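Local coordinates for enoyl-CoA hydratase/isomerase family protein (Mycobacterium tuberculosis, PDB 4FN7) that probably acts on coenzyme A thioesters of unsaturated fatty acids, as an enoyl-CoA hydratase or isomerase of the crotonase superfamily, at residues P95-C100 against G115-A120; G81-A86 against Y139-I144; A123-A128 against A161-G166. All blocks are in the same frame, centred on the assembly; numbering follows the deposited sequence.

Contact 1: P95-C100 against G115-A120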
loop_
_atom_site.group_PDB
_atom_site.type_symbol
_atom_site.label_atom_id
_atom_site.label_comp_id
_atom_site.label_asym_id
_atom_site.label_seq_id
_atom_site.Cartn_x
_atom_site.Cartn_y
_atom_site.Cartn_z
ATOM N N PRO A 95 6.056 1.690 -22.533
ATOM C CA PRO A 95 5.024 2.231 -21.646
ATOM C C PRO A 95 3.622 2.017 -22.220
ATOM O O PRO A 95 3.412 2.137 -23.435
ATOM C CB PRO A 95 5.357 3.721 -21.590
ATOM C CG PRO A 95 6.837 3.779 -21.839
ATOM C CD PRO A 95 7.089 2.691 -22.857
ATOM N N VAL A 96 2.675 1.702 -21.338
ATOM C CA VAL A 96 1.294 1.449 -21.710
ATOM C C VAL A 96 0.422 2.435 -20.946
ATOM O O VAL A 96 0.447 2.479 -19.706
ATOM C CB VAL A 96 0.868 0.014 -21.329
ATOM C CG1 VAL A 96 -0.613 -0.211 -21.641
ATOM C CG2 VAL A 96 1.748 -1.014 -22.040
ATOM N N VAL A 97 -0.341 3.232 -21.681
ATOM C CA VAL A 97 -1.218 4.218 -21.062
ATOM C C VAL A 97 -2.662 3.881 -21.362
ATOM O O VAL A 97 -3.034 3.696 -22.515
ATOM C CB VAL A 97 -0.911 5.651 -21.554
ATOM C CG1 VAL A 97 -1.786 6.664 -20.825
ATOM C CG2 VAL A 97 0.557 5.974 -21.341
ATOM N N MET A 98 -3.473 3.793 -20.309
ATOM C CA MET A 98 -4.883 3.481 -20.463
ATOM C C MET A 98 -5.706 4.753 -20.487
ATOM O O MET A 98 -5.595 5.582 -19.587
ATOM C CB MET A 98 -5.365 2.595 -19.313
ATOM C CG MET A 98 -4.633 1.286 -19.191
ATOM S SD MET A 98 -5.001 0.204 -20.574
ATOM C CE MET A 98 -4.003 -1.229 -20.145
ATOM N N ALA A 99 -6.534 4.889 -21.519
ATOM C CA ALA A 99 -7.536 5.943 -21.597
ATOM C C ALA A 99 -8.873 5.353 -21.176
ATOM O O ALA A 99 -9.573 4.735 -21.978
ATOM C CB ALA A 99 -7.622 6.488 -23.011
ATOM N N CYS A 100 -9.202 5.529 -19.901
ATOM C CA CYS A 100 -10.435 5.008 -19.343
ATOM C C CYS A 100 -11.582 5.938 -19.727
ATOM O O CYS A 100 -11.810 6.954 -19.074
ATOM C CB CYS A 100 -10.297 4.918 -17.829
ATOM S SG CYS A 100 -11.555 3.937 -17.028
ATOM N N GLY A 115 -2.092 -0.867 -17.014
ATOM C CA GLY A 115 -1.400 0.262 -17.616
ATOM C C GLY A 115 -0.361 0.861 -16.692
ATOM O O GLY A 115 -0.547 0.924 -15.477
ATOM N N ASP A 116 0.748 1.321 -17.259
ATOM C CA ASP A 116 1.733 2.046 -16.470
ATOM C C ASP A 116 1.147 3.350 -15.935
ATOM O O ASP A 116 1.501 3.798 -14.843
ATOM C CB ASP A 116 2.983 2.337 -17.297
ATOM C CG ASP A 116 3.682 1.081 -17.729
ATOM O OD1 ASP A 116 4.262 0.399 -16.860
ATOM O OD2 ASP A 116 3.667 0.781 -18.939
ATOM N N HIS A 117 0.267 3.954 -16.725
ATOM C CA HIS A 117 -0.402 5.197 -16.362
ATOM C C HIS A 117 -1.843 5.090 -16.831
ATOM O O HIS A 117 -2.104 4.646 -17.951
ATOM C CB HIS A 117 0.285 6.393 -17.038
ATOM C CG HIS A 117 -0.238 7.723 -16.595
ATOM N ND1 HIS A 117 -0.090 8.191 -15.307
ATOM C CD2 HIS A 117 -0.906 8.687 -17.272
ATOM C CE1 HIS A 117 -0.648 9.385 -15.210
ATOM N NE2 HIS A 117 -1.153 9.709 -16.387
ATOM N N ARG A 118 -2.772 5.509 -15.974
ATOM C CA ARG A 118 -4.200 5.302 -16.203
ATOM C C ARG A 118 -4.955 6.608 -16.002
ATOM O O ARG A 118 -4.911 7.190 -14.921
ATOM C CB ARG A 118 -4.721 4.241 -15.231
ATOM C CG ARG A 118 -3.992 2.906 -15.347
ATOM C CD ARG A 118 -4.136 2.082 -14.069
ATOM N NE ARG A 118 -3.492 2.751 -12.945
ATOM C CZ ARG A 118 -3.564 2.338 -11.687
ATOM N NH1 ARG A 118 -4.280 1.260 -11.376
ATOM N NH2 ARG A 118 -2.935 3.010 -10.733
ATOM N N VAL A 119 -5.640 7.060 -17.051
ATOM C CA VAL A 119 -6.336 8.338 -17.036
ATOM C C VAL A 119 -7.833 8.098 -17.126
ATOM O O VAL A 119 -8.276 7.324 -17.969
ATOM C CB VAL A 119 -5.917 9.211 -18.247
ATOM C CG1 VAL A 119 -6.548 10.591 -18.153
ATOM C CG2 VAL A 119 -4.401 9.326 -18.315
ATOM N N ALA A 120 -8.610 8.765 -16.271
ATOM C CA ALA A 120 -10.067 8.648 -16.323
ATOM C C ALA A 120 -10.713 9.987 -16.032
ATOM O O ALA A 120 -10.050 10.916 -15.587
ATOM C CB ALA A 120 -10.553 7.607 -15.324
#
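Val96 N donates to Asp116 OD2 over 2.8 Å. The carboxylate oxygen takes this N-H on its anti lone pair, the one turned away from OD1. The bond places the Asp116 side chain across the start of strand 96-100, at about a right angle to the Val96 side chain. Asp116 CG stands beside its own backbone N (chi1 -63°), and this bends the carboxylate back over Val96. Val96 O also receives two weak hydrogen bonds, from Asp116 N and His117 N. Beyond this turn the two chains pair as parallel strands. Met98 N donates to His117 O at 2.9 Å, Val119 N to Met98 O at 2.9 Å with an almost straight N-H, and Cys100 N to Val119 O at 2.8 Å. On one face Val97 and His117 lie side by side, and Val97 CG1 meets the edge of the imidazole at CD2, 4.2 Å away. On the other face the Met98 chain bends at chi2 (-68°) and folds over Gly115, where Met98 CE lies 3.7 Å from Gly115 N. Lys207 and Arg211 form salt bridges with the Asp116 carboxylate, so its negative charge is probably well compensated. His117 hydrogen-bonds to Glu177 through NE2 and to Gln156 of a neighbouring subunit through ND1, while Arg118 leads away to a salt bridge with Asp176 and a hydrogen bond to Ser152 of that same neighbouring subunit. Strand 48-52 pairs with the other edge of strand 96-100, and helix 184-195 packs on Val97. These are neighbouring parallel strands of the crotonase-fold sheet, and the connection between them passes through strand 103-105 and helix 107-112.

Contact 2: G81-A86 against Y139-I144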
loop_
_atom_site.group_PDB
_atom_site.type_symbol
_atom_site.label_atom_id
_atom_site.label_comp_id
_atom_site.label_asym_id
_atom_site.label_seq_id
_atom_site.Cartn_x
_atom_site.Cartn_y
_atom_site.Cartn_z
ATOM N N GLY A 81 -7.523 -16.445 -21.136
ATOM C CA GLY A 81 -7.139 -15.486 -22.158
ATOM C C GLY A 81 -7.085 -14.066 -21.628
ATOM O O GLY A 81 -6.209 -13.279 -21.999
ATOM N N GLY A 82 -8.023 -13.727 -20.749
ATOM C CA GLY A 82 -8.080 -12.392 -20.184
ATOM C C GLY A 82 -6.884 -12.135 -19.292
ATOM O O GLY A 82 -6.249 -11.081 -19.349
ATOM N N PHE A 83 -6.565 -13.109 -18.454
ATOM C CA PHE A 83 -5.441 -12.938 -17.550
ATOM C C PHE A 83 -4.095 -13.039 -18.257
ATOM O O PHE A 83 -3.132 -12.399 -17.846
ATOM C CB PHE A 83 -5.566 -13.889 -16.360
ATOM C CG PHE A 83 -6.800 -13.639 -15.546
ATOM C CD1 PHE A 83 -7.120 -12.352 -15.153
ATOM C CD2 PHE A 83 -7.660 -14.670 -15.220
ATOM C CE1 PHE A 83 -8.265 -12.096 -14.414
ATOM C CE2 PHE A 83 -8.809 -14.422 -14.483
ATOM C CZ PHE A 83 -9.111 -13.134 -14.083
ATOM N N GLU A 84 -4.043 -13.798 -19.348
ATOM C CA GLU A 84 -2.847 -13.818 -20.189
ATOM C C GLU A 84 -2.612 -12.452 -20.844
ATOM O O GLU A 84 -1.478 -11.982 -20.936
ATOM C CB GLU A 84 -2.949 -14.899 -21.264
ATOM C CG GLU A 84 -1.634 -15.148 -21.967
ATOM C CD GLU A 84 -0.594 -15.703 -21.019
ATOM O OE1 GLU A 84 -0.891 -16.712 -20.347
ATOM O OE2 GLU A 84 0.511 -15.130 -20.936
ATOM N N LEU A 85 -3.689 -11.824 -21.303
ATOM C CA LEU A 85 -3.615 -10.467 -21.830
ATOM C C LEU A 85 -3.096 -9.500 -20.759
ATOM O O LEU A 85 -2.248 -8.649 -21.031
ATOM C CB LEU A 85 -4.992 -10.030 -22.331
ATOM C CG LEU A 85 -5.076 -8.668 -23.002
ATOM C CD1 LEU A 85 -4.159 -8.621 -24.215
ATOM C CD2 LEU A 85 -6.511 -8.396 -23.405
ATOM N N ALA A 86 -3.596 -9.634 -19.536
ATOM C CA ALA A 86 -3.099 -8.815 -18.439
ATOM C C ALA A 86 -1.601 -9.034 -18.226
ATOM O O ALA A 86 -0.844 -8.082 -18.070
ATOM C CB ALA A 86 -3.876 -9.109 -17.153
ATOM N N TYR A 139 -7.781 -15.933 -8.463
ATOM C CA TYR A 139 -6.481 -15.556 -7.916
ATOM C C TYR A 139 -5.704 -14.599 -8.823
ATOM O O TYR A 139 -5.091 -13.651 -8.335
ATOM C CB TYR A 139 -5.647 -16.794 -7.586
ATOM C CG TYR A 139 -6.123 -17.532 -6.353
ATOM C CD1 TYR A 139 -5.895 -17.018 -5.081
ATOM C CD2 TYR A 139 -6.797 -18.742 -6.457
ATOM C CE1 TYR A 139 -6.325 -17.692 -3.946
ATOM C CE2 TYR A 139 -7.226 -19.424 -5.329
ATOM C CZ TYR A 139 -6.988 -18.891 -4.078
ATOM O OH TYR A 139 -7.412 -19.561 -2.953
ATOM N N ALA A 140 -5.731 -14.827 -10.134
ATOM C CA ALA A 140 -4.990 -13.950 -11.040
ATOM C C ALA A 140 -5.506 -12.515 -10.963
ATOM O O ALA A 140 -4.724 -11.564 -11.006
ATOM C CB ALA A 140 -5.028 -14.472 -12.476
ATOM N N ALA A 141 -6.822 -12.361 -10.846
ATOM C CA ALA A 141 -7.435 -11.041 -10.736
ATOM C C ALA A 141 -7.056 -10.374 -9.425
ATOM O O ALA A 141 -6.769 -9.174 -9.379
ATOM C CB ALA A 141 -8.950 -11.146 -10.853
ATOM N N LEU A 142 -7.075 -11.153 -8.346
ATOM C CA LEU A 142 -6.639 -10.635 -7.056
ATOM C C LEU A 142 -5.215 -10.084 -7.131
ATOM O O LEU A 142 -4.928 -9.012 -6.608
ATOM C CB LEU A 142 -6.746 -11.712 -5.966
ATOM C CG LEU A 142 -8.170 -12.122 -5.578
ATOM C CD1 LEU A 142 -8.141 -13.312 -4.625
ATOM C CD2 LEU A 142 -8.909 -10.955 -4.949
ATOM N N GLU A 143 -4.330 -10.818 -7.793
ATOM C CA GLU A 143 -2.936 -10.396 -7.889
ATOM C C GLU A 143 -2.786 -9.105 -8.700
ATOM O O GLU A 143 -1.971 -8.241 -8.363
ATOM C CB GLU A 143 -2.089 -11.525 -8.466
ATOM C CG GLU A 143 -2.050 -12.756 -7.561
ATOM C CD GLU A 143 -1.283 -12.519 -6.260
ATOM O OE1 GLU A 143 -0.465 -11.578 -6.202
ATOM O OE2 GLU A 143 -1.493 -13.280 -5.291
ATOM N N ILE A 144 -3.583 -8.968 -9.758
ATOM C CA ILE A 144 -3.574 -7.739 -10.550
ATOM C C ILE A 144 -3.985 -6.558 -9.672
ATOM O O ILE A 144 -3.328 -5.519 -9.659
ATOM C CB ILE A 144 -4.495 -7.860 -11.780
ATOM C CG1 ILE A 144 -3.912 -8.890 -12.752
ATOM C CG2 ILE A 144 -4.642 -6.511 -12.470
ATOM C CD1 ILE A 144 -4.892 -9.366 -13.799
#
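Ala140 sets its methyl over one face of the Phe83 ring. Its CB lies 3.9 Å from the ring centroid and 21° off the ring normal, a CH-pi contact. The methyl is offset toward the rim, and its nearest ring atom is Phe83 CG at 3.6 Å. Phe83 CG stands beside its own backbone N (chi1 -61°), which carries the ring across to this helix. One residue on, Ala141 meets the far part of the same ring: Ala141 CB is 3.7 Å from Phe83 CE1. Its backbone N also lies over the face that Ala140 covers. The small alanines let the ring come close to the second backbone. Here helix 73-90 and helix 139-148 of the crotonase fold run roughly parallel, the axes of their segments 81-86 and 139-144 coming within 10.4 Å at an angle of 27°. Met107 and Phe110 of helix 107-112 and Ile222 of helix 200-223 also pack on Phe83. A turn later, Ile144 reaches across with its terminal methyl. Ile144 CD1 lies 3.5 Å from Ala86 CB and 4.0 Å from Phe83 CD1. The side chain is extended at chi2, and this carries CD1 between Phe83 and Ala86.

Contact 3: A123-A128 against A161-G166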
loop_
_atom_site.group_PDB
_atom_site.type_symbol
_atom_site.label_atom_id
_atom_site.label_comp_id
_atom_site.label_asym_id
_atom_site.label_seq_id
_atom_site.Cartn_x
_atom_site.Cartn_y
_atom_site.Cartn_z
ATOM N N ALA A 123 -16.262 11.022 -13.111
ATOM C CA ALA A 123 -17.486 10.257 -12.877
ATOM C C ALA A 123 -17.386 8.765 -13.206
ATOM O O ALA A 123 -18.303 7.999 -12.895
ATOM C CB ALA A 123 -18.655 10.890 -13.628
ATOM N N TYR A 124 -16.288 8.343 -13.824
ATOM C CA TYR A 124 -16.193 6.962 -14.294
ATOM C C TYR A 124 -15.955 5.977 -13.156
ATOM O O TYR A 124 -14.978 6.072 -12.409
ATOM C CB TYR A 124 -15.118 6.795 -15.384
ATOM C CG TYR A 124 -15.308 7.669 -16.609
ATOM C CD1 TYR A 124 -16.518 8.307 -16.855
ATOM C CD2 TYR A 124 -14.274 7.849 -17.517
ATOM C CE1 TYR A 124 -16.689 9.110 -17.970
ATOM C CE2 TYR A 124 -14.430 8.649 -18.635
ATOM C CZ TYR A 124 -15.639 9.280 -18.859
ATOM O OH TYR A 124 -15.800 10.079 -19.974
ATOM N N ASN A 125 -16.865 5.019 -13.047
ATOM C CA ASN A 125 -16.804 4.016 -12.000
ATOM C C ASN A 125 -15.850 2.887 -12.336
ATOM O O ASN A 125 -15.803 2.414 -13.470
ATOM C CB ASN A 125 -18.193 3.446 -11.749
ATOM C CG ASN A 125 -19.113 4.437 -11.092
ATOM O OD1 ASN A 125 -18.678 5.336 -10.382
ATOM N ND2 ASN A 125 -20.398 4.261 -11.303
ATOM N N ILE A 126 -15.096 2.461 -11.333
ATOM C CA ILE A 126 -14.172 1.349 -11.475
ATOM C C ILE A 126 -14.475 0.384 -10.335
ATOM O O ILE A 126 -14.536 0.785 -9.164
ATOM C CB ILE A 126 -12.716 1.832 -11.414
ATOM C CG1 ILE A 126 -12.502 2.948 -12.450
ATOM C CG2 ILE A 126 -11.766 0.668 -11.656
ATOM C CD1 ILE A 126 -11.278 3.778 -12.222
ATOM N N GLN A 127 -14.718 -0.876 -10.673
ATOM C CA GLN A 127 -15.273 -1.804 -9.696
ATOM C C GLN A 127 -15.039 -3.244 -10.105
ATOM O O GLN A 127 -15.290 -3.618 -11.250
ATOM C CB GLN A 127 -16.782 -1.578 -9.564
ATOM C CG GLN A 127 -17.453 -2.448 -8.505
ATOM C CD GLN A 127 -18.959 -2.538 -8.678
ATOM O OE1 GLN A 127 -19.497 -2.220 -9.739
ATOM N NE2 GLN A 127 -19.648 -2.987 -7.635
ATOM N N ALA A 128 -14.556 -4.049 -9.161
ATOM C CA ALA A 128 -14.621 -5.499 -9.300
ATOM C C ALA A 128 -15.955 -5.921 -8.684
ATOM O O ALA A 128 -16.064 -6.039 -7.463
ATOM C CB ALA A 128 -13.454 -6.171 -8.578
ATOM N N ALA A 161 -16.805 -5.596 -3.133
ATOM C CA ALA A 161 -17.123 -5.135 -4.486
ATOM C C ALA A 161 -17.286 -3.616 -4.525
ATOM O O ALA A 161 -18.173 -3.091 -5.195
ATOM C CB ALA A 161 -18.387 -5.830 -4.999
ATOM N N LYS A 162 -16.428 -2.908 -3.799
ATOM C CA LYS A 162 -16.563 -1.459 -3.703
ATOM C C LYS A 162 -16.383 -0.763 -5.054
ATOM O O LYS A 162 -15.524 -1.140 -5.852
ATOM C CB LYS A 162 -15.579 -0.884 -2.678
ATOM C CG LYS A 162 -15.682 0.634 -2.563
ATOM C CD LYS A 162 -14.787 1.181 -1.476
ATOM C CE LYS A 162 -14.775 2.699 -1.469
ATOM N NZ LYS A 162 -13.885 3.207 -0.392
ATOM N N THR A 163 -17.213 0.242 -5.309
ATOM C CA THR A 163 -17.073 1.061 -6.509
ATOM C C THR A 163 -16.255 2.301 -6.194
ATOM O O THR A 163 -16.499 2.971 -5.196
ATOM C CB THR A 163 -18.443 1.495 -7.057
ATOM O OG1 THR A 163 -19.197 0.335 -7.417
ATOM C CG2 THR A 163 -18.264 2.366 -8.288
ATOM N N PHE A 164 -15.275 2.588 -7.047
ATOM C CA PHE A 164 -14.416 3.757 -6.900
ATOM C C PHE A 164 -14.612 4.680 -8.097
ATOM O O PHE A 164 -14.952 4.228 -9.187
ATOM C CB PHE A 164 -12.941 3.334 -6.831
ATOM C CG PHE A 164 -12.630 2.376 -5.716
ATOM C CD1 PHE A 164 -12.047 2.822 -4.539
ATOM C CD2 PHE A 164 -12.883 1.021 -5.861
ATOM C CE1 PHE A 164 -11.748 1.934 -3.513
ATOM C CE2 PHE A 164 -12.588 0.133 -4.842
ATOM C CZ PHE A 164 -12.017 0.587 -3.674
ATOM N N PHE A 165 -14.383 5.971 -7.898
ATOM C CA PHE A 165 -14.397 6.915 -9.006
ATOM C C PHE A 165 -13.656 8.173 -8.600
ATOM O O PHE A 165 -13.554 8.483 -7.416
ATOM C CB PHE A 165 -15.833 7.245 -9.423
ATOM C CG PHE A 165 -16.635 7.934 -8.359
ATOM C CD1 PHE A 165 -16.709 9.317 -8.319
ATOM C CD2 PHE A 165 -17.323 7.202 -7.399
ATOM C CE1 PHE A 165 -17.453 9.959 -7.341
ATOM C CE2 PHE A 165 -18.066 7.841 -6.418
ATOM C CZ PHE A 165 -18.129 9.221 -6.392
ATOM N N GLY A 166 -13.127 8.896 -9.580
ATOM C CA GLY A 166 -12.538 10.197 -9.310
ATOM C C GLY A 166 -11.533 10.153 -8.172
ATOM O O GLY A 166 -10.608 9.339 -8.177
HETATM O O HOH W 1 -12.884 7.863 -12.178
HETATM O O HOH W 2 -13.987 -3.185 -6.601
#
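Gln127 lays its extended side chain over Thr163, with CD 3.1 Å from Thr163 OG1. The two side chains cross at a slant, and the angles are too poor for a hydrogen bond between them. Gln127 CG is anti to the backbone N (chi1 -177°), and the chain stays straight beyond it. The amide thus reaches past Thr163 to a point just past the end of helix 151-159, where NE2 donates to Ala161 O at 2.9 Å. That oxygen lies close to the amide plane. Ala161 has positive phi and is the first residue after the helix to leave helical backbone angles. Thr163 turns its methyl the other way, and CG2 lies 3.6 Å from Asn125 CG. Phe165 CB meets Asn125 OD1, with amide and ring planes 65° apart. Ile126 and Phe164 form an antiparallel hydrogen-bonded pair: Ile126 N to Phe164 O is 2.8 Å, and Phe164 N to Ile126 O is 2.9 Å. Their side chains share the buried face, covered by Ala169 of helix 166-172. On its other edge strand 126-127 pairs with strand 103-105. One water joins Tyr124 O to Gly166 N. Another joins Lys162 O to Ala128 N. The one firm backbone pair is therefore supplemented by a water on either side and by the Gln127 amide, which implies that polar bonds hold the strands where direct backbone bonding stops.

How the contacts relate
Contacts 1 and 3 lie in two different sheets of one crotonase-fold chain. They touch where Cys100 O meets Tyr124 CD2 at 3.0 Å, although their centres are about 16 Å apart. Strand 117-120 is followed in the chain by strand 126-127, so the chain passes from contact 1 to the first segment of contact 3. Contact 2 joins helices on the opposite side of the chain's centre from contact 1, about 17 Å away between centres. Its nearest atoms are about 7 Å from either other contact. Along the chain, contact 1 is nested within the loop that contact 2 closes, and contacts 2 and 3 interleave. No substrate is bound in this apo structure.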